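Local coordinates for protein probable FAD-dependent oxidoreductase PA4991 (Pseudomonas aeruginosa PAO1, PDB 5EZ7) that binds one FAD per subunit and probably works as an FAD-dependent oxidoreductase of the DAO family, its physiological substrate being unknown, at residues L26-Y31 with G87-R92; R77-C82 with L349-A354; K130-D133 with L138-K141. All coordinates share one frame; numbering follows the deposited sequence.

Contact 1 (L26-Y31 with G87-R92)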
ATOM      1  N   LEU A  26      -1.676  15.643   7.266  1.00 28.41           N
ATOM      2  CA  LEU A  26      -1.776  16.339   8.533  1.00 28.39           C
ATOM      3  C   LEU A  26      -0.772  17.491   8.640  1.00 29.90           C
ATOM      4  O   LEU A  26      -1.158  18.646   8.982  1.00 30.47           O
ATOM      5  CB  LEU A  26      -1.638  15.374   9.698  1.00 26.83           C
ATOM      6  CG  LEU A  26      -2.850  14.453   9.908  1.00 26.31           C
ATOM      7  CD1 LEU A  26      -2.597  13.442  10.998  1.00 24.82           C
ATOM      8  CD2 LEU A  26      -4.153  15.183  10.218  1.00 27.41           C
ATOM      9  N   ARG A  27       0.483  17.192   8.307  1.00 29.86           N
ATOM     10  CA  ARG A  27       1.528  18.201   8.247  1.00 31.71           C
ATOM     11  C   ARG A  27       1.200  19.321   7.291  1.00 33.22           C
ATOM     12  O   ARG A  27       1.455  20.480   7.565  1.00 33.91           O
ATOM     13  CB  ARG A  27       2.789  17.577   7.752  1.00 32.27           C
ATOM     14  CG  ARG A  27       3.423  16.687   8.773  1.00 32.58           C
ATOM     15  CD  ARG A  27       4.727  16.132   8.197  1.00 33.49           C
ATOM     16  NE  ARG A  27       5.830  17.066   8.333  1.00 35.30           N
ATOM     17  CZ  ARG A  27       6.372  17.383   9.508  1.00 35.98           C
ATOM     18  NH1 ARG A  27       5.911  16.868  10.656  1.00 36.37           N
ATOM     19  NH2 ARG A  27       7.386  18.201   9.539  1.00 37.49           N
ATOM     20  N   ARG A  28       0.625  18.960   6.156  1.00 34.27           N
ATOM     21  CA  ARG A  28       0.213  19.954   5.182  1.00 36.79           C
ATOM     22  C   ARG A  28      -0.886  20.841   5.746  1.00 37.58           C
ATOM     23  O   ARG A  28      -0.888  22.031   5.511  1.00 38.76           O
ATOM     24  CB  ARG A  28      -0.281  19.279   3.920  1.00 37.62           C
ATOM     25  CG  ARG A  28      -0.327  20.219   2.744  1.00 40.63           C
ATOM     26  CD  ARG A  28      -0.910  19.492   1.553  1.00 41.89           C
ATOM     27  NE  ARG A  28      -1.247  20.421   0.478  1.00 43.97           N
ATOM     28  CZ  ARG A  28      -0.847  20.342  -0.794  1.00 44.99           C
ATOM     29  NH1 ARG A  28      -1.263  21.273  -1.654  1.00 47.89           N
ATOM     30  NH2 ARG A  28      -0.041  19.378  -1.228  1.00 44.10           N
ATOM     31  N   ALA A  29      -1.809  20.251   6.503  1.00 36.26           N
ATOM     32  CA  ALA A  29      -2.863  21.008   7.150  1.00 36.65           C
ATOM     33  C   ALA A  29      -2.379  21.789   8.394  1.00 36.91           C
ATOM     34  O   ALA A  29      -3.205  22.375   9.073  1.00 37.31           O
ATOM     35  CB  ALA A  29      -4.043  20.084   7.499  1.00 35.47           C
ATOM     36  N   GLY A  30      -1.068  21.792   8.699  1.00 36.48           N
ATOM     37  CA  GLY A  30      -0.497  22.551   9.843  1.00 35.56           C
ATOM     38  C   GLY A  30      -0.375  21.795  11.168  1.00 33.95           C
ATOM     39  O   GLY A  30      -0.040  22.391  12.184  1.00 33.57           O
ATOM     40  N   TYR A  31      -0.639  20.484  11.190  1.00 32.16           N
ATOM     41  CA  TYR A  31      -0.529  19.720  12.445  1.00 30.81           C
ATOM     42  C   TYR A  31       0.904  19.311  12.644  1.00 30.61           C
ATOM     43  O   TYR A  31       1.612  19.026  11.679  1.00 31.29           O
ATOM     44  CB  TYR A  31      -1.353  18.445  12.403  1.00 29.55           C
ATOM     45  CG  TYR A  31      -2.803  18.680  12.515  1.00 30.00           C
ATOM     46  CD1 TYR A  31      -3.538  19.152  11.441  1.00 31.00           C
ATOM     47  CD2 TYR A  31      -3.459  18.455  13.713  1.00 30.41           C
ATOM     48  CE1 TYR A  31      -4.915  19.358  11.542  1.00 32.13           C
ATOM     49  CE2 TYR A  31      -4.825  18.667  13.842  1.00 31.23           C
ATOM     50  CZ  TYR A  31      -5.549  19.124  12.760  1.00 32.31           C
ATOM     51  OH  TYR A  31      -6.888  19.347  12.906  1.00 33.06           O
ATOM     52  N   GLY A  87      -2.882  18.752  -6.612  1.00 48.45           N
ATOM     53  CA  GLY A  87      -3.379  17.591  -5.882  1.00 45.74           C
ATOM     54  C   GLY A  87      -3.408  17.830  -4.385  1.00 43.59           C
ATOM     55  O   GLY A  87      -2.860  18.808  -3.908  1.00 43.13           O
ATOM     56  N   GLU A  88      -4.018  16.913  -3.648  1.00 42.84           N
ATOM     57  CA  GLU A  88      -4.042  16.994  -2.169  1.00 43.86           C
ATOM     58  C   GLU A  88      -2.669  16.744  -1.472  1.00 41.89           C
ATOM     59  O   GLU A  88      -2.514  17.080  -0.298  1.00 41.04           O
ATOM     60  CB  GLU A  88      -5.085  16.041  -1.589  1.00 43.79           C
ATOM     61  CG  GLU A  88      -4.652  14.586  -1.671  1.00 44.05           C
ATOM     62  CD  GLU A  88      -5.816  13.624  -1.512  1.00 46.02           C
ATOM     63  OE1 GLU A  88      -5.840  12.880  -0.486  1.00 45.03           O
ATOM     64  OE2 GLU A  88      -6.718  13.629  -2.411  1.00 47.40           O
ATOM     65  N   LEU A  89      -1.709  16.135  -2.185  1.00 39.98           N
ATOM     66  CA  LEU A  89      -0.301  16.079  -1.760  1.00 38.10           C
ATOM     67  C   LEU A  89       0.627  16.441  -2.926  1.00 39.58           C
ATOM     68  O   LEU A  89       0.274  16.268  -4.100  1.00 40.64           O
ATOM     69  CB  LEU A  89       0.061  14.690  -1.249  1.00 35.79           C
ATOM     70  CG  LEU A  89      -0.540  14.214   0.086  1.00 34.17           C
ATOM     71  CD1 LEU A  89      -0.042  12.795   0.365  1.00 32.00           C
ATOM     72  CD2 LEU A  89      -0.218  15.140   1.270  1.00 33.58           C
ATOM     73  N   ASP A  90       1.806  16.968  -2.604  1.00 39.43           N
ATOM     74  CA  ASP A  90       2.833  17.186  -3.605  1.00 39.96           C
ATOM     75  C   ASP A  90       3.637  15.913  -3.875  1.00 38.43           C
ATOM     76  O   ASP A  90       4.659  15.679  -3.255  1.00 37.58           O
ATOM     77  CB  ASP A  90       3.783  18.301  -3.179  1.00 41.41           C
ATOM     78  CG  ASP A  90       4.639  18.773  -4.309  1.00 43.71           C
ATOM     79  OD1 ASP A  90       4.625  18.177  -5.406  1.00 45.21           O
ATOM     80  OD2 ASP A  90       5.333  19.776  -4.130  1.00 47.28           O
ATOM     81  N   LEU A  91       3.182  15.117  -4.830  1.00 38.40           N
ATOM     82  CA  LEU A  91       3.931  13.976  -5.317  1.00 37.00           C
ATOM     83  C   LEU A  91       4.514  14.281  -6.684  1.00 38.73           C
ATOM     84  O   LEU A  91       4.636  13.383  -7.505  1.00 37.33           O
ATOM     85  CB  LEU A  91       3.023  12.738  -5.402  1.00 35.41           C
ATOM     86  CG  LEU A  91       2.241  12.314  -4.153  1.00 34.57           C
ATOM     87  CD1 LEU A  91       1.535  10.996  -4.382  1.00 33.48           C
ATOM     88  CD2 LEU A  91       3.089  12.237  -2.892  1.00 34.01           C
ATOM     89  N   ARG A  92       4.882  15.527  -6.956  1.00 41.36           N
ATOM     90  CA  ARG A  92       5.475  15.807  -8.264  1.00 44.07           C
ATOM     91  C   ARG A  92       6.820  15.088  -8.412  1.00 42.93           C
ATOM     92  O   ARG A  92       7.623  15.067  -7.485  1.00 40.45           O
ATOM     93  CB  ARG A  92       5.641  17.295  -8.486  1.00 47.27           C
ATOM     94  CG  ARG A  92       4.346  17.959  -8.939  1.00 49.14           C
ATOM     95  CD  ARG A  92       4.455  19.462  -8.927  1.00 51.84           C
ATOM     96  NE  ARG A  92       4.952  19.935  -7.637  1.00 51.68           N
ATOM     97  CZ  ARG A  92       5.015  21.211  -7.272  1.00 55.12           C
ATOM     98  NH1 ARG A  92       5.496  21.508  -6.070  1.00 56.30           N
ATOM     99  NH2 ARG A  92       4.576  22.194  -8.059  1.00 56.77           N
TER
HETATM  100  O   HOH W   1       2.182  17.787   0.127  1.00 31.35           O
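Helix 17-28, which follows the glycine-rich turn of the Rossmann-type FAD-binding region, meets the loop 87-92 through one long side chain, that of Arg28 in its last turn. With CG anti to the backbone N (chi1 -163°) and the chain extended from CG to NE, the arginine reaches out to lie along the loop backbone. CD is 3.4 Å from Glu88 O, and this same carbonyl oxygen lies over one face of the guanidinium. NH2 approaches Leu89 CA at 3.4 Å. At the edge of the guanidinium, near its plane, stands Asp90 N, but NH2 and that amide are both donors, and a water reconciles them: it accepts from Arg28 NH2 at 3.1 Å and from Asp90 N at 2.9 Å. No direct hydrogen bond crosses the contact; its polar link runs through the water.

The Asp90 carboxylate is turned to its own loop. Arg92 takes it side-on, NE to OD1 and NH1 to OD2, the latter a salt bridge of 2.6 Å, while Arg92 N also bonds to Asp90 OD1 at 3.1 Å, from the face opposite to that used by Arg92 NE. Leu89 packs its side chain on Trp21, Ala24 and Arg25 of helix 17-28 and on Leu164 of helix 157-168, and Glu88 forms a salt bridge with Arg25.

Behind Arg28 the helix closes at Gly30, whose positive phi of 92° accompanies the bonds from Tyr31 N to Leu26 O and from Gly30 N to Arg27 O. A Schellman motif thus ends the helix, and an Asx turn at Asp90 shapes the facing loop.

Contact 2 (R77-C82 with L349-A354); sequences RRWRAC and LAPDFA
Trp79 and Arg78 of helix 75-82 receive Pro351, in the first turn of helix 350-364, on neighbouring side chains. Trp79 serves as the example to follow outward. From CB, its CG is set anti to the carbonyl carbon (chi1 -73°), and the indole swings toward the facing helix. CD1 only grazes the proline, at 4.2 Å from Pro351 CG. Trp79 NE1 is much nearer, 3.4 Å from Pro351 CG, and it also donates a hydrogen bond to Ala348 O, just before the second helix. CE2 rests against Pro351 CG at 3.8 Å, and at the benzo side CZ2 meets Pro351 CD at 3.7 Å. The proline thus presents CG and CD to the indole, the two side chains crossing at about a right angle.

Pro351 CB is left for Arg78, where it sits over one face of the guanidinium, 3.8 Å from Arg78 NH2 and offset toward the rim. The bend at chi3 (64°) folds the arginine's end; its charge is met by Asp355 through NH1 and by Glu88 through NE. The indole of Trp79 also meets Phe155 edge-to-face and Trp21 with planes at about 45°, and it touches Leu347, a residue that binds FAD. A buried helix-to-helix junction results, in which a proline of the first helical turn packs on a tryptophan in the second shell of the FAD pocket.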
ATOM      1  N   ARG A  77      -8.367   9.635 -10.221  1.00 41.88           N
ATOM      2  CA  ARG A  77      -8.315  11.096 -10.384  1.00 44.08           C
ATOM      3  C   ARG A  77      -7.518  11.754  -9.239  1.00 42.00           C
ATOM      4  O   ARG A  77      -6.587  12.518  -9.456  1.00 41.62           O
ATOM      5  CB  ARG A  77      -9.729  11.674 -10.467  1.00 46.78           C
ATOM      6  CG  ARG A  77      -9.804  13.176 -10.713  1.00 50.10           C
ATOM      7  CD  ARG A  77     -11.228  13.709 -10.500  1.00 52.84           C
ATOM      8  NE  ARG A  77     -11.690  13.572  -9.111  1.00 52.21           N
ATOM      9  CZ  ARG A  77     -11.343  14.370  -8.097  1.00 52.87           C
ATOM     10  NH1 ARG A  77     -10.529  15.399  -8.290  1.00 54.40           N
ATOM     11  NH2 ARG A  77     -11.803  14.152  -6.863  1.00 51.89           N
ATOM     12  N   ARG A  78      -7.874  11.428  -8.013  1.00 41.00           N
ATOM     13  CA  ARG A  78      -7.164  11.992  -6.869  1.00 40.72           C
ATOM     14  C   ARG A  78      -5.636  11.742  -6.848  1.00 39.35           C
ATOM     15  O   ARG A  78      -4.878  12.658  -6.591  1.00 39.30           O
ATOM     16  CB  ARG A  78      -7.836  11.555  -5.579  1.00 40.79           C
ATOM     17  CG  ARG A  78      -9.174  12.283  -5.389  1.00 43.55           C
ATOM     18  CD  ARG A  78      -9.891  11.922  -4.095  1.00 43.08           C
ATOM     19  NE  ARG A  78      -9.154  12.331  -2.916  1.00 41.80           N
ATOM     20  CZ  ARG A  78      -9.535  12.053  -1.671  1.00 41.63           C
ATOM     21  NH1 ARG A  78     -10.658  11.362  -1.451  1.00 41.46           N
ATOM     22  NH2 ARG A  78      -8.783  12.452  -0.636  1.00 39.95           N
ATOM     23  N   TRP A  79      -5.192  10.536  -7.181  1.00 38.68           N
ATOM     24  CA  TRP A  79      -3.762  10.223  -7.204  1.00 38.00           C
ATOM     25  C   TRP A  79      -3.051  10.907  -8.348  1.00 40.63           C
ATOM     26  O   TRP A  79      -1.957  11.431  -8.172  1.00 41.30           O
ATOM     27  CB  TRP A  79      -3.538   8.727  -7.320  1.00 36.22           C
ATOM     28  CG  TRP A  79      -3.830   7.985  -6.094  1.00 32.61           C
ATOM     29  CD1 TRP A  79      -5.028   7.707  -5.605  1.00 32.95           C
ATOM     30  CD2 TRP A  79      -2.894   7.374  -5.230  1.00 31.05           C
ATOM     31  NE1 TRP A  79      -4.929   6.957  -4.473  1.00 31.65           N
ATOM     32  CE2 TRP A  79      -3.615   6.741  -4.220  1.00 29.97           C
ATOM     33  CE3 TRP A  79      -1.501   7.305  -5.205  1.00 31.09           C
ATOM     34  CZ2 TRP A  79      -3.013   6.050  -3.189  1.00 29.12           C
ATOM     35  CZ3 TRP A  79      -0.894   6.603  -4.181  1.00 29.48           C
ATOM     36  CH2 TRP A  79      -1.657   5.971  -3.193  1.00 29.00           C
ATOM     37  N   ARG A  80      -3.702  10.929  -9.506  1.00 43.78           N
ATOM     38  CA  ARG A  80      -3.231  11.700 -10.662  1.00 46.33           C
ATOM     39  C   ARG A  80      -2.996  13.163 -10.305  1.00 44.87           C
ATOM     40  O   ARG A  80      -1.905  13.688 -10.520  1.00 45.02           O
ATOM     41  CB  ARG A  80      -4.225  11.581 -11.843  1.00 50.59           C
ATOM     42  CG  ARG A  80      -3.913  12.422 -13.093  1.00 54.57           C
ATOM     43  CD  ARG A  80      -2.932  11.760 -14.044  1.00 56.43           C
ATOM     44  NE  ARG A  80      -3.517  10.580 -14.681  1.00 59.90           N
ATOM     45  CZ  ARG A  80      -2.881   9.762 -15.533  1.00 62.87           C
ATOM     46  NH1 ARG A  80      -1.605   9.969 -15.902  1.00 62.71           N
ATOM     47  NH2 ARG A  80      -3.531   8.706 -16.022  1.00 64.62           N
ATOM     48  N   ALA A  81      -3.996  13.810  -9.725  1.00 43.67           N
ATOM     49  CA  ALA A  81      -3.847  15.211  -9.357  1.00 43.18           C
ATOM     50  C   ALA A  81      -2.554  15.457  -8.567  1.00 41.30           C
ATOM     51  O   ALA A  81      -1.883  16.455  -8.771  1.00 42.22           O
ATOM     52  CB  ALA A  81      -5.049  15.671  -8.563  1.00 43.09           C
ATOM     53  N   CYS A  82      -2.190  14.533  -7.686  1.00 38.87           N
ATOM     54  CA  CYS A  82      -1.015  14.737  -6.825  1.00 38.74           C
ATOM     55  C   CYS A  82       0.280  14.823  -7.575  1.00 38.82           C
ATOM     56  O   CYS A  82       1.237  15.400  -7.065  1.00 37.80           O
ATOM     57  CB  CYS A  82      -0.895  13.650  -5.747  1.00 37.09           C
ATOM     58  SG  CYS A  82      -2.351  13.609  -4.673  1.00 37.28           S
ATOM     59  N   LEU A 349      -6.783   3.340  -1.670  1.00 28.62           N
ATOM     60  CA  LEU A 349      -7.712   3.978  -0.728  1.00 28.44           C
ATOM     61  C   LEU A 349      -7.016   4.668   0.468  1.00 27.49           C
ATOM     62  O   LEU A 349      -7.667   5.070   1.438  1.00 26.48           O
ATOM     63  CB  LEU A 349      -8.705   2.902  -0.230  1.00 28.63           C
ATOM     64  CG  LEU A 349      -9.836   2.474  -1.175  1.00 30.08           C
ATOM     65  CD1 LEU A 349     -10.577   1.239  -0.641  1.00 30.59           C
ATOM     66  CD2 LEU A 349     -10.845   3.577  -1.334  1.00 31.13           C
ATOM     67  N   ALA A 350      -5.699   4.802   0.410  1.00 26.90           N
ATOM     68  CA  ALA A 350      -4.993   5.504   1.469  1.00 27.49           C
ATOM     69  C   ALA A 350      -5.478   6.940   1.619  1.00 28.78           C
ATOM     70  O   ALA A 350      -5.617   7.394   2.734  1.00 29.11           O
ATOM     71  CB  ALA A 350      -3.503   5.481   1.259  1.00 26.99           C
ATOM     72  N   PRO A 351      -5.779   7.647   0.512  1.00 29.89           N
ATOM     73  CA  PRO A 351      -6.331   8.990   0.696  1.00 30.96           C
ATOM     74  C   PRO A 351      -7.744   9.044   1.358  1.00 31.68           C
ATOM     75  O   PRO A 351      -8.129  10.078   1.908  1.00 33.69           O
ATOM     76  CB  PRO A 351      -6.373   9.561  -0.739  1.00 31.81           C
ATOM     77  CG  PRO A 351      -5.600   8.619  -1.593  1.00 31.10           C
ATOM     78  CD  PRO A 351      -5.666   7.299  -0.913  1.00 30.18           C
ATOM     79  N   ASP A 352      -8.511   7.964   1.257  1.00 31.04           N
ATOM     80  CA  ASP A 352      -9.812   7.854   1.904  1.00 30.81           C
ATOM     81  C   ASP A 352      -9.601   7.598   3.401  1.00 29.26           C
ATOM     82  O   ASP A 352     -10.362   8.089   4.238  1.00 29.60           O
ATOM     83  CB  ASP A 352     -10.669   6.746   1.241  1.00 30.87           C
ATOM     84  CG  ASP A 352     -12.077   6.675   1.815  1.00 32.70           C
ATOM     85  OD1 ASP A 352     -12.848   7.651   1.611  1.00 35.17           O
ATOM     86  OD2 ASP A 352     -12.424   5.668   2.496  1.00 32.46           O
ATOM     87  N   PHE A 353      -8.556   6.856   3.735  1.00 27.93           N
ATOM     88  CA  PHE A 353      -8.195   6.614   5.145  1.00 28.04           C
ATOM     89  C   PHE A 353      -7.835   7.922   5.827  1.00 28.77           C
ATOM     90  O   PHE A 353      -8.407   8.231   6.868  1.00 30.77           O
ATOM     91  CB  PHE A 353      -7.074   5.580   5.274  1.00 26.87           C
ATOM     92  CG  PHE A 353      -6.609   5.340   6.686  1.00 26.62           C
ATOM     93  CD1 PHE A 353      -7.339   4.527   7.552  1.00 27.60           C
ATOM     94  CD2 PHE A 353      -5.433   5.902   7.152  1.00 25.58           C
ATOM     95  CE1 PHE A 353      -6.918   4.292   8.847  1.00 26.87           C
ATOM     96  CE2 PHE A 353      -4.997   5.665   8.454  1.00 25.39           C
ATOM     97  CZ  PHE A 353      -5.747   4.873   9.301  1.00 26.29           C
ATOM     98  N   ALA A 354      -6.938   8.696   5.212  1.00 28.26           N
ATOM     99  CA  ALA A 354      -6.671  10.067   5.619  1.00 29.31           C
ATOM    100  C   ALA A 354      -7.938  10.933   5.781  1.00 30.86           C
ATOM    101  O   ALA A 354      -8.110  11.544   6.809  1.00 30.36           O
ATOM    102  CB  ALA A 354      -5.653  10.731   4.697  1.00 28.94           C
TER

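Contact 3 (K130-D133 with L138-K141); sequences KGED and LRDK
Chi1 of -90° and an extended run from CG to NE carry Arg139 across to Glu132, whose own side chain bends at chi2 after CG is placed beside the backbone N. The two side chains cross at about a right angle, with their carboxylate and guanidinium planes 39° apart, rather than meeting as a two-pronged ion pair.

What meets what follows from that crossing. The methylene part of the arginine runs past the polar end of the glutamate: Glu132 OE2 is 3.9 Å from Arg139 CG and 4.0 Å from Arg139 CD. Gly131 O also comes to 3.8 Å of Arg139 CG. Farther out, the guanidinium passes the peptide of Glu132, with Glu132 CB over one of its faces. Arg139 NH2 donates to Glu132 O at 3.1 Å, but the angle at the hydrogen is just 123°, so the bond is bent and weak. The charged groups miss each other: OE2 of Glu132 lies 4.6 Å from Arg139 NE and well out of the guanidinium plane, so no N-H points at it.

NE of Arg139 makes a further weak bond to Leu134 O, in the short connection between the two segments. Within the first segment, the backbone bond from Asp133 N to Lys130 O, 2.9 Å long, closes a beta turn with Gly131 and Glu132 at its centre. Their backbone angles fit type II', whose first central position suits glycine.

All three touching residues are exposed, in the surface loop linking strands 127-129 and 146-149. The chemistry implies a light tie: one weak bond across the contact, a second weak one from the same arginine to the intervening Leu134 carbonyl, and an electrostatic attraction that should be softened by the surrounding solvent.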
ATOM      1  N   LYS A 130      -5.351  -0.469 -29.645  1.00 66.26           N
ATOM      2  CA  LYS A 130      -4.948  -1.140 -30.878  1.00 68.48           C
ATOM      3  C   LYS A 130      -3.613  -0.666 -31.400  1.00 68.65           C
ATOM      4  O   LYS A 130      -3.173   0.444 -31.093  1.00 68.62           O
ATOM      5  CB  LYS A 130      -5.991  -0.906 -31.963  1.00 72.13           C
ATOM      6  CG  LYS A 130      -7.001  -2.028 -32.097  1.00 73.33           C
ATOM      7  CD  LYS A 130      -8.391  -1.456 -32.279  1.00 76.53           C
ATOM      8  CE  LYS A 130      -9.357  -2.507 -32.790  1.00 78.31           C
ATOM      9  NZ  LYS A 130     -10.726  -1.928 -32.859  1.00 80.50           N
ATOM     10  N   GLY A 131      -2.993  -1.522 -32.213  1.00 69.15           N
ATOM     11  CA  GLY A 131      -1.707  -1.238 -32.843  1.00 69.47           C
ATOM     12  C   GLY A 131      -0.678  -0.929 -31.779  1.00 67.62           C
ATOM     13  O   GLY A 131      -0.484  -1.712 -30.838  1.00 64.35           O
ATOM     14  N   GLU A 132      -0.072   0.248 -31.883  1.00 69.39           N
ATOM     15  CA  GLU A 132       0.979   0.638 -30.950  1.00 68.58           C
ATOM     16  C   GLU A 132       0.394   1.392 -29.703  1.00 64.93           C
ATOM     17  O   GLU A 132       1.143   1.781 -28.795  1.00 63.73           O
ATOM     18  CB  GLU A 132       2.126   1.379 -31.696  1.00 72.44           C
ATOM     19  CG  GLU A 132       2.535   0.810 -33.092  1.00 76.58           C
ATOM     20  CD  GLU A 132       3.262  -0.570 -33.103  1.00 77.44           C
ATOM     21  OE1 GLU A 132       4.508  -0.612 -33.255  1.00 78.48           O
ATOM     22  OE2 GLU A 132       2.604  -1.643 -33.017  1.00 78.27           O
ATOM     23  N   ASP A 133      -0.936   1.557 -29.633  1.00 62.67           N
ATOM     24  CA  ASP A 133      -1.603   1.852 -28.346  1.00 59.53           C
ATOM     25  C   ASP A 133      -1.598   0.625 -27.386  1.00 56.24           C
ATOM     26  O   ASP A 133      -1.834   0.801 -26.163  1.00 52.38           O
ATOM     27  CB  ASP A 133      -3.064   2.285 -28.529  1.00 61.66           C
ATOM     28  CG  ASP A 133      -3.220   3.708 -29.078  1.00 64.03           C
ATOM     29  OD1 ASP A 133      -3.030   3.896 -30.298  1.00 65.04           O
ATOM     30  OD2 ASP A 133      -3.598   4.621 -28.291  1.00 62.97           O
ATOM     31  N   LEU A 138       1.861  -7.082 -25.638  1.00 42.30           N
ATOM     32  CA  LEU A 138       0.740  -7.534 -26.461  1.00 43.80           C
ATOM     33  C   LEU A 138       0.773  -7.032 -27.925  1.00 46.19           C
ATOM     34  O   LEU A 138      -0.222  -7.162 -28.646  1.00 46.58           O
ATOM     35  CB  LEU A 138      -0.553  -7.065 -25.792  1.00 43.39           C
ATOM     36  CG  LEU A 138      -0.815  -7.504 -24.367  1.00 40.84           C
ATOM     37  CD1 LEU A 138      -2.110  -6.895 -23.919  1.00 41.12           C
ATOM     38  CD2 LEU A 138      -0.912  -9.013 -24.273  1.00 40.70           C
ATOM     39  N   ARG A 139       1.902  -6.462 -28.354  1.00 47.70           N
ATOM     40  CA  ARG A 139       2.033  -5.971 -29.727  1.00 51.39           C
ATOM     41  C   ARG A 139       2.211  -7.060 -30.749  1.00 52.46           C
ATOM     42  O   ARG A 139       1.936  -6.831 -31.903  1.00 56.49           O
ATOM     43  CB  ARG A 139       3.143  -4.924 -29.860  1.00 52.76           C
ATOM     44  CG  ARG A 139       2.634  -3.508 -29.630  1.00 54.72           C
ATOM     45  CD  ARG A 139       3.750  -2.528 -29.311  1.00 56.13           C
ATOM     46  NE  ARG A 139       3.253  -1.408 -28.506  1.00 57.58           N
ATOM     47  CZ  ARG A 139       4.010  -0.542 -27.837  1.00 58.16           C
ATOM     48  NH1 ARG A 139       5.334  -0.633 -27.839  1.00 59.11           N
ATOM     49  NH2 ARG A 139       3.430   0.430 -27.141  1.00 58.95           N
ATOM     50  N   ASP A 140       2.642  -8.236 -30.323  1.00 52.16           N
ATOM     51  CA  ASP A 140       2.840  -9.398 -31.194  1.00 53.97           C
ATOM     52  C   ASP A 140       1.638  -9.728 -32.094  1.00 57.24           C
ATOM     53  O   ASP A 140       0.486  -9.488 -31.719  1.00 57.95           O
ATOM     54  CB  ASP A 140       3.182 -10.635 -30.339  1.00 51.96           C
ATOM     55  CG  ASP A 140       3.856 -11.741 -31.147  1.00 52.62           C
ATOM     56  OD1 ASP A 140       5.091 -11.636 -31.344  1.00 52.45           O
ATOM     57  OD2 ASP A 140       3.152 -12.681 -31.585  1.00 51.19           O
ATOM     58  N   LYS A 141       1.920 -10.301 -33.262  1.00 60.04           N
ATOM     59  CA  LYS A 141       0.886 -10.692 -34.238  1.00 63.98           C
ATOM     60  C   LYS A 141       0.043 -11.878 -33.759  1.00 64.38           C
ATOM     61  O   LYS A 141      -1.109 -12.041 -34.176  1.00 66.02           O
ATOM     62  CB  LYS A 141       1.528 -11.059 -35.583  1.00 67.35           C
ATOM     63  CG  LYS A 141       2.491 -10.014 -36.125  1.00 68.92           C
ATOM     64  CD  LYS A 141       2.638 -10.084 -37.637  1.00 72.88           C
ATOM     65  CE  LYS A 141       1.475  -9.396 -38.354  1.00 75.84           C
ATOM     66  NZ  LYS A 141       1.464  -7.915 -38.193  1.00 76.14           N
TER

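How the contacts relate
Contacts 1 and 2 belong together: their centres are 11 Å apart and their segments alternate along the chain. Glu88 OE2 of contact 1 forms a salt bridge of 2.8 Å with Arg78 NE of contact 2, and Leu91 N is 3.0 Å from Cys82 O, a probable hydrogen bond between the loop and the helix before it. They differ in distance from the cofactor, the Trp79 side chain being about 7 Å from FAD and that of Leu89 about 13 Å. Contact 3 is remote, its centre 39 Å from that of contact 1 and 31 Å from that of contact 2, away from the FAD-binding residues, although its sequence falls between the two segments of contact 2.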